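Local atomic coordinates of Non-reducing end beta-L-arabinofuranosidase (Bacteroides thetaiotaomicron, PDB entry 5MQO), a protein that probably hydrolyses glycosidic bonds in complex plant pectin as a family GH127 glycoside hydrolase, with a likely role as an aceric acidase. Residues K426-N431 / K447-Y452; G52-V57 / E638-V643. All blocks are in the same frame, centred on the assembly; numbering follows the deposited sequence.

How the contacts relate
From the N terminus, helix 50-69 brings in the first half of contact 2, and its partner arrives some 580 residues later at the start of strand 640-651. Contact 1 falls wholly within this long excursion: it closes a short loop between 426-431 and 447-452, with the small strand 434-435 among the 15 residues in between. That strand pairs with 690-697, so the loop is itself joined to the C-terminal sheet. Contact 2 ties helix 50-69 to the same sheet through side chains. The two centres lie 19 Å apart and the nearest atoms about 6 Å apart; Leu-422, just ahead of contact 1, receives a hydrogen bond from Arg-54 of contact 2.

Contact 1: residues K426-N431 / K447-Y452; sequences KYFYTN and KERTEY
The Phe-428 ring carries Arg-449 CG over the centre of one face, a CH-pi contact 3.5 Å from the centroid, while the backbone between Lys-447 and Glu-448 meets its edge in plane. Phe-428 CE2 in turn lies over one face of the Arg-449 guanidinium, offset toward the rim, with ring and guanidinium planes 49° apart. The Tyr-427 ring has Thr-450 O at its edge, near its plane, and packs on Pro-459 and Leu-463 of helix 458-466. An extended run from CG to NE takes the arginine across the Phe-428 ring, leaving Phe-428 CE2 and Arg-449 NH2 3.3 Å apart. Beyond it, NH2 donates to the carbonyl of Ser-418 and NH1 to that of Trp-682, whose ring also makes a cation-pi contact. Tyr-427 and Thr-450 form a single antiparallel hydrogen-bonded bridge: Tyr-427 N reaches Thr-450 O at 2.8 Å, and Thr-450 N returns to Tyr-427 O at 3.1 Å. Lys-426 packs its CB against Arg-449 CB at 3.6 Å. At the far end Lys-447 NZ bonds Thr-430 OG1 at 3.2 Å, and also Tyr-345 OH and Trp-445 O. The arginine, probably charged, thus rests its aliphatic CG on an aromatic face while carbonyls take up its terminal N-H groups.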
loop_
_atom_site.group_PDB
_atom_site.type_symbol
_atom_site.label_atom_id
_atom_site.label_comp_id
_atom_site.label_asym_id
_atom_site.label_seq_id
_atom_site.Cartn_x
_atom_site.Cartn_y
_atom_site.Cartn_z
ATOM N N LYS A 426 -14.122 9.391 6.647
ATOM C CA LYS A 426 -13.869 8.630 7.859
ATOM C C LYS A 426 -12.740 7.607 7.643
ATOM O O LYS A 426 -12.578 7.081 6.534
ATOM C CB LYS A 426 -15.169 7.980 8.342
ATOM C CG LYS A 426 -16.237 8.992 8.759
ATOM C CD LYS A 426 -17.569 8.331 9.088
ATOM C CE LYS A 426 -18.365 8.037 7.820
ATOM N NZ LYS A 426 -19.177 6.799 7.959
ATOM N N TYR A 427 -11.967 7.350 8.706
ATOM C CA TYR A 427 -10.789 6.498 8.644
ATOM C C TYR A 427 -10.738 5.357 9.700
ATOM O O TYR A 427 -11.210 5.499 10.828
ATOM C CB TYR A 427 -9.542 7.353 8.776
ATOM C CG TYR A 427 -9.376 8.344 7.671
ATOM C CD1 TYR A 427 -10.042 9.576 7.701
ATOM C CD2 TYR A 427 -8.529 8.085 6.589
ATOM C CE1 TYR A 427 -9.883 10.520 6.674
ATOM C CE2 TYR A 427 -8.350 9.023 5.561
ATOM C CZ TYR A 427 -9.029 10.240 5.598
ATOM O OH TYR A 427 -8.861 11.165 4.589
ATOM N N PHE A 428 -10.148 4.229 9.305
ATOM C CA PHE A 428 -9.762 3.185 10.243
ATOM C C PHE A 428 -8.318 3.365 10.661
ATOM O O PHE A 428 -7.462 3.600 9.805
ATOM C CB PHE A 428 -9.823 1.770 9.593
ATOM C CG PHE A 428 -11.162 1.097 9.647
ATOM C CD1 PHE A 428 -11.939 1.112 10.809
ATOM C CD2 PHE A 428 -11.615 0.397 8.549
ATOM C CE1 PHE A 428 -13.155 0.472 10.847
ATOM C CE2 PHE A 428 -12.836 -0.228 8.577
ATOM C CZ PHE A 428 -13.607 -0.196 9.725
ATOM N N TYR A 429 -8.059 3.141 11.946
ATOM C CA TYR A 429 -6.716 2.812 12.426
ATOM C C TYR A 429 -6.415 1.298 12.216
ATOM O O TYR A 429 -5.535 0.958 11.417
ATOM C CB TYR A 429 -6.582 3.196 13.891
ATOM C CG TYR A 429 -5.166 3.174 14.454
ATOM C CD1 TYR A 429 -4.219 4.160 14.100
ATOM C CD2 TYR A 429 -4.785 2.212 15.383
ATOM C CE1 TYR A 429 -2.934 4.157 14.649
ATOM C CE2 TYR A 429 -3.509 2.200 15.931
ATOM C CZ TYR A 429 -2.591 3.171 15.571
ATOM O OH TYR A 429 -1.339 3.138 16.117
ATOM N N THR A 430 -7.142 0.400 12.911
ATOM C CA THR A 430 -7.049 -1.052 12.672
ATOM C C THR A 430 -7.869 -1.523 11.436
ATOM O O THR A 430 -8.910 -0.947 11.106
ATOM C CB THR A 430 -7.540 -1.866 13.890
ATOM O OG1 THR A 430 -8.828 -1.394 14.304
ATOM C CG2 THR A 430 -6.587 -1.758 15.020
ATOM N N ASN A 431 -7.397 -2.601 10.810
ATOM C CA ASN A 431 -8.068 -3.273 9.711
ATOM C C ASN A 431 -8.271 -4.767 10.022
ATOM O O ASN A 431 -7.599 -5.628 9.438
ATOM C CB ASN A 431 -7.253 -3.126 8.443
ATOM C CG ASN A 431 -7.309 -1.741 7.908
ATOM O OD1 ASN A 431 -8.247 -1.370 7.200
ATOM N ND2 ASN A 431 -6.326 -0.957 8.250
ATOM N N LYS A 447 -13.872 0.429 15.771
ATOM C CA LYS A 447 -14.100 -0.576 14.747
ATOM C C LYS A 447 -15.181 -0.157 13.760
ATOM O O LYS A 447 -15.642 -0.957 12.952
ATOM C CB LYS A 447 -14.396 -1.920 15.414
ATOM C CG LYS A 447 -13.256 -2.450 16.288
ATOM C CD LYS A 447 -12.016 -2.799 15.471
ATOM C CE LYS A 447 -10.904 -3.437 16.295
ATOM N NZ LYS A 447 -10.016 -2.482 17.019
ATOM N N GLU A 448 -15.547 1.114 13.812
ATOM C CA GLU A 448 -16.240 1.781 12.732
ATOM C C GLU A 448 -15.355 2.940 12.345
ATOM O O GLU A 448 -14.695 3.520 13.209
ATOM C CB GLU A 448 -17.577 2.279 13.224
ATOM C CG GLU A 448 -18.513 1.142 13.609
ATOM C CD GLU A 448 -19.924 1.626 13.927
ATOM O OE1 GLU A 448 -20.422 1.323 15.043
ATOM O OE2 GLU A 448 -20.530 2.317 13.060
ATOM N N ARG A 449 -15.304 3.279 11.059
ATOM C CA ARG A 449 -14.464 4.411 10.620
ATOM C C ARG A 449 -14.949 5.698 11.254
ATOM O O ARG A 449 -16.143 5.890 11.445
ATOM C CB ARG A 449 -14.416 4.544 9.094
ATOM C CG ARG A 449 -13.622 3.440 8.433
ATOM C CD ARG A 449 -13.368 3.671 6.958
ATOM N NE ARG A 449 -13.105 2.388 6.315
ATOM C CZ ARG A 449 -14.034 1.492 5.968
ATOM N NH1 ARG A 449 -15.333 1.732 6.164
ATOM N NH2 ARG A 449 -13.663 0.333 5.429
ATOM N N THR A 450 -14.009 6.564 11.591
ATOM C CA THR A 450 -14.315 7.818 12.275
ATOM C C THR A 450 -13.655 8.998 11.564
ATOM O O THR A 450 -12.594 8.846 10.935
ATOM C CB THR A 450 -13.907 7.767 13.770
ATOM O OG1 THR A 450 -14.456 8.902 14.442
ATOM C CG2 THR A 450 -12.403 7.765 13.969
ATOM N N GLU A 451 -14.271 10.177 11.676
ATOM C CA GLU A 451 -13.740 11.366 10.994
ATOM C C GLU A 451 -12.748 12.121 11.855
ATOM O O GLU A 451 -12.452 13.277 11.574
ATOM C CB GLU A 451 -14.859 12.278 10.432
ATOM C CG GLU A 451 -16.025 12.689 11.334
ATOM C CD GLU A 451 -17.123 13.462 10.569
ATOM O OE1 GLU A 451 -17.478 14.577 11.006
ATOM O OE2 GLU A 451 -17.639 12.976 9.523
ATOM N N TYR A 452 -12.161 11.424 12.837
ATOM C CA TYR A 452 -11.396 12.025 13.930
ATOM C C TYR A 452 -9.938 11.692 13.681
ATOM O O TYR A 452 -9.427 10.646 14.095
ATOM C CB TYR A 452 -11.882 11.535 15.307
ATOM C CG TYR A 452 -13.196 12.183 15.739
ATOM C CD1 TYR A 452 -13.261 13.018 16.866
ATOM C CD2 TYR A 452 -14.377 11.990 14.994
ATOM C CE1 TYR A 452 -14.460 13.620 17.246
ATOM C CE2 TYR A 452 -15.577 12.589 15.364
ATOM C CZ TYR A 452 -15.615 13.400 16.488
ATOM O OH TYR A 452 -16.801 13.987 16.862
#

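Contact 2: residues G52-V57 / E638-V643; sequences GERFNV and EGSSIV
Ser-640 OG donates to Glu-53 OE2 in the one hydrogen bond that crosses this contact; the modelled 2.4 Å is very short, so the exact length is doubtful. Ser-640 OG stands anti to the backbone N (chi1 -164°), which carries the hydroxyl out toward the helix, and the extended Glu-53 chain comes to meet it. The same OE2 also takes a salt bridge from the neighbouring Arg-54, whose NH2 lies 2.8 Å from it, on the anti side of the carboxylate and near the guanidinium plane. Arg-54 NH2 also comes within 3.4 Å of Ser-640 OG. One step further out, Arg-54 NH1 bonds the carbonyl of Leu-422, fixing the far side of the guanidinium. With a leucine in place of Arg-54, Glu-53 OE2 would probably be left with the serine but without its charged mate, and Leu-422 O without this donor. On the other side, Glu-638 and Gly-639, both at positive phi, make the two-residue turn, close to type I', between strands 631-637 and 640-651, and so present Ser-640. Through these side chains a helix of the GH127 catalytic region, probably part of its (alpha/alpha)6 barrel, is joined to a beta hairpin of the C-terminal domain.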
loop_
_atom_site.group_PDB
_atom_site.type_symbol
_atom_site.label_atom_id
_atom_site.label_comp_id
_atom_site.label_asym_id
_atom_site.label_seq_id
_atom_site.Cartn_x
_atom_site.Cartn_y
_atom_site.Cartn_z
ATOM N N GLY A 52 -10.649 6.822 -11.012
ATOM C CA GLY A 52 -11.206 8.138 -11.312
ATOM C C GLY A 52 -12.240 8.570 -10.282
ATOM O O GLY A 52 -12.191 9.716 -9.757
ATOM N N GLU A 53 -13.156 7.638 -9.990
ATOM C CA GLU A 53 -14.227 7.855 -9.011
ATOM C C GLU A 53 -13.667 8.077 -7.600
ATOM O O GLU A 53 -14.004 9.077 -6.950
ATOM C CB GLU A 53 -15.222 6.704 -9.023
ATOM C CG GLU A 53 -16.492 6.970 -8.235
ATOM C CD GLU A 53 -17.280 5.707 -7.983
ATOM O OE1 GLU A 53 -18.073 5.286 -8.869
ATOM O OE2 GLU A 53 -17.091 5.143 -6.883
ATOM N N ARG A 54 -12.793 7.184 -7.146
ATOM C CA ARG A 54 -12.096 7.382 -5.880
ATOM C C ARG A 54 -11.315 8.717 -5.837
ATOM O O ARG A 54 -11.460 9.502 -4.884
ATOM C CB ARG A 54 -11.164 6.203 -5.612
ATOM C CG ARG A 54 -11.843 4.864 -5.319
ATOM C CD ARG A 54 -12.815 4.948 -4.158
ATOM N NE ARG A 54 -14.142 5.332 -4.629
ATOM C CZ ARG A 54 -15.102 5.882 -3.886
ATOM N NH1 ARG A 54 -14.934 6.131 -2.586
ATOM N NH2 ARG A 54 -16.267 6.171 -4.460
ATOM N N PHE A 55 -10.520 8.990 -6.876
ATOM C CA PHE A 55 -9.774 10.256 -6.980
ATOM C C PHE A 55 -10.646 11.525 -6.884
ATOM O O PHE A 55 -10.197 12.526 -6.309
ATOM C CB PHE A 55 -8.922 10.297 -8.246
ATOM C CG PHE A 55 -7.941 11.430 -8.273
ATOM C CD1 PHE A 55 -8.287 12.667 -8.829
ATOM C CD2 PHE A 55 -6.677 11.282 -7.733
ATOM C CE1 PHE A 55 -7.394 13.720 -8.864
ATOM C CE2 PHE A 55 -5.769 12.344 -7.755
ATOM C CZ PHE A 55 -6.128 13.564 -8.333
ATOM N N ASN A 56 -11.873 11.506 -7.415
ATOM C CA ASN A 56 -12.789 12.659 -7.212
ATOM C C ASN A 56 -13.231 12.824 -5.766
ATOM O O ASN A 56 -13.344 13.957 -5.288
ATOM C CB ASN A 56 -14.026 12.618 -8.133
ATOM C CG ASN A 56 -13.726 13.112 -9.553
ATOM O OD1 ASN A 56 -12.583 13.463 -9.894
ATOM N ND2 ASN A 56 -14.754 13.135 -10.386
ATOM N N VAL A 57 -13.462 11.714 -5.064
ATOM C CA VAL A 57 -13.719 11.818 -3.656
ATOM C C VAL A 57 -12.479 12.401 -2.972
ATOM O O VAL A 57 -12.560 13.458 -2.332
ATOM C CB VAL A 57 -14.115 10.486 -3.052
ATOM C CG1 VAL A 57 -14.279 10.604 -1.538
ATOM C CG2 VAL A 57 -15.402 9.993 -3.691
ATOM N N GLU A 638 -22.962 3.961 -0.872
ATOM C CA GLU A 638 -22.600 5.370 -0.855
ATOM C C GLU A 638 -22.251 5.867 -2.252
ATOM O O GLU A 638 -21.168 6.420 -2.451
ATOM C CB GLU A 638 -21.437 5.617 0.093
ATOM C CG GLU A 638 -21.712 5.203 1.534
ATOM C CD GLU A 638 -22.317 6.300 2.389
ATOM O OE1 GLU A 638 -21.875 7.477 2.312
ATOM O OE2 GLU A 638 -23.224 5.952 3.168
ATOM N N GLY A 639 -23.163 5.649 -3.207
ATOM C CA GLY A 639 -23.013 6.135 -4.594
ATOM C C GLY A 639 -21.856 5.599 -5.432
ATOM O O GLY A 639 -21.412 6.261 -6.362
ATOM N N SER A 640 -21.377 4.398 -5.103
ATOM C CA SER A 640 -20.237 3.756 -5.789
ATOM C C SER A 640 -20.704 2.408 -6.322
ATOM O O SER A 640 -21.350 1.644 -5.588
ATOM C CB SER A 640 -19.047 3.568 -4.829
ATOM O OG SER A 640 -17.842 3.311 -5.533
ATOM N N SER A 641 -20.400 2.136 -7.592
ATOM C CA SER A 641 -20.814 0.888 -8.207
ATOM C C SER A 641 -19.749 -0.150 -7.928
ATOM O O SER A 641 -18.589 0.033 -8.305
ATOM C CB SER A 641 -21.027 1.021 -9.718
ATOM O OG SER A 641 -21.690 -0.143 -10.218
ATOM N N ILE A 642 -20.139 -1.223 -7.250
ATOM C CA ILE A 642 -19.218 -2.287 -6.896
ATOM C C ILE A 642 -19.809 -3.616 -7.401
ATOM O O ILE A 642 -21.037 -3.749 -7.545
ATOM C CB ILE A 642 -18.893 -2.313 -5.362
ATOM C CG1 ILE A 642 -20.023 -2.972 -4.563
ATOM C CG2 ILE A 642 -18.584 -0.913 -4.803
ATOM C CD1 ILE A 642 -19.697 -3.298 -3.118
ATOM N N VAL A 643 -18.938 -4.583 -7.683
ATOM C CA VAL A 643 -19.369 -5.914 -7.993
ATOM C C VAL A 643 -19.517 -6.700 -6.695
ATOM O O VAL A 643 -18.533 -6.999 -6.034
ATOM C CB VAL A 643 -18.402 -6.623 -8.944
ATOM C CG1 VAL A 643 -18.872 -8.064 -9.190
ATOM C CG2 VAL A 643 -18.310 -5.855 -10.256
#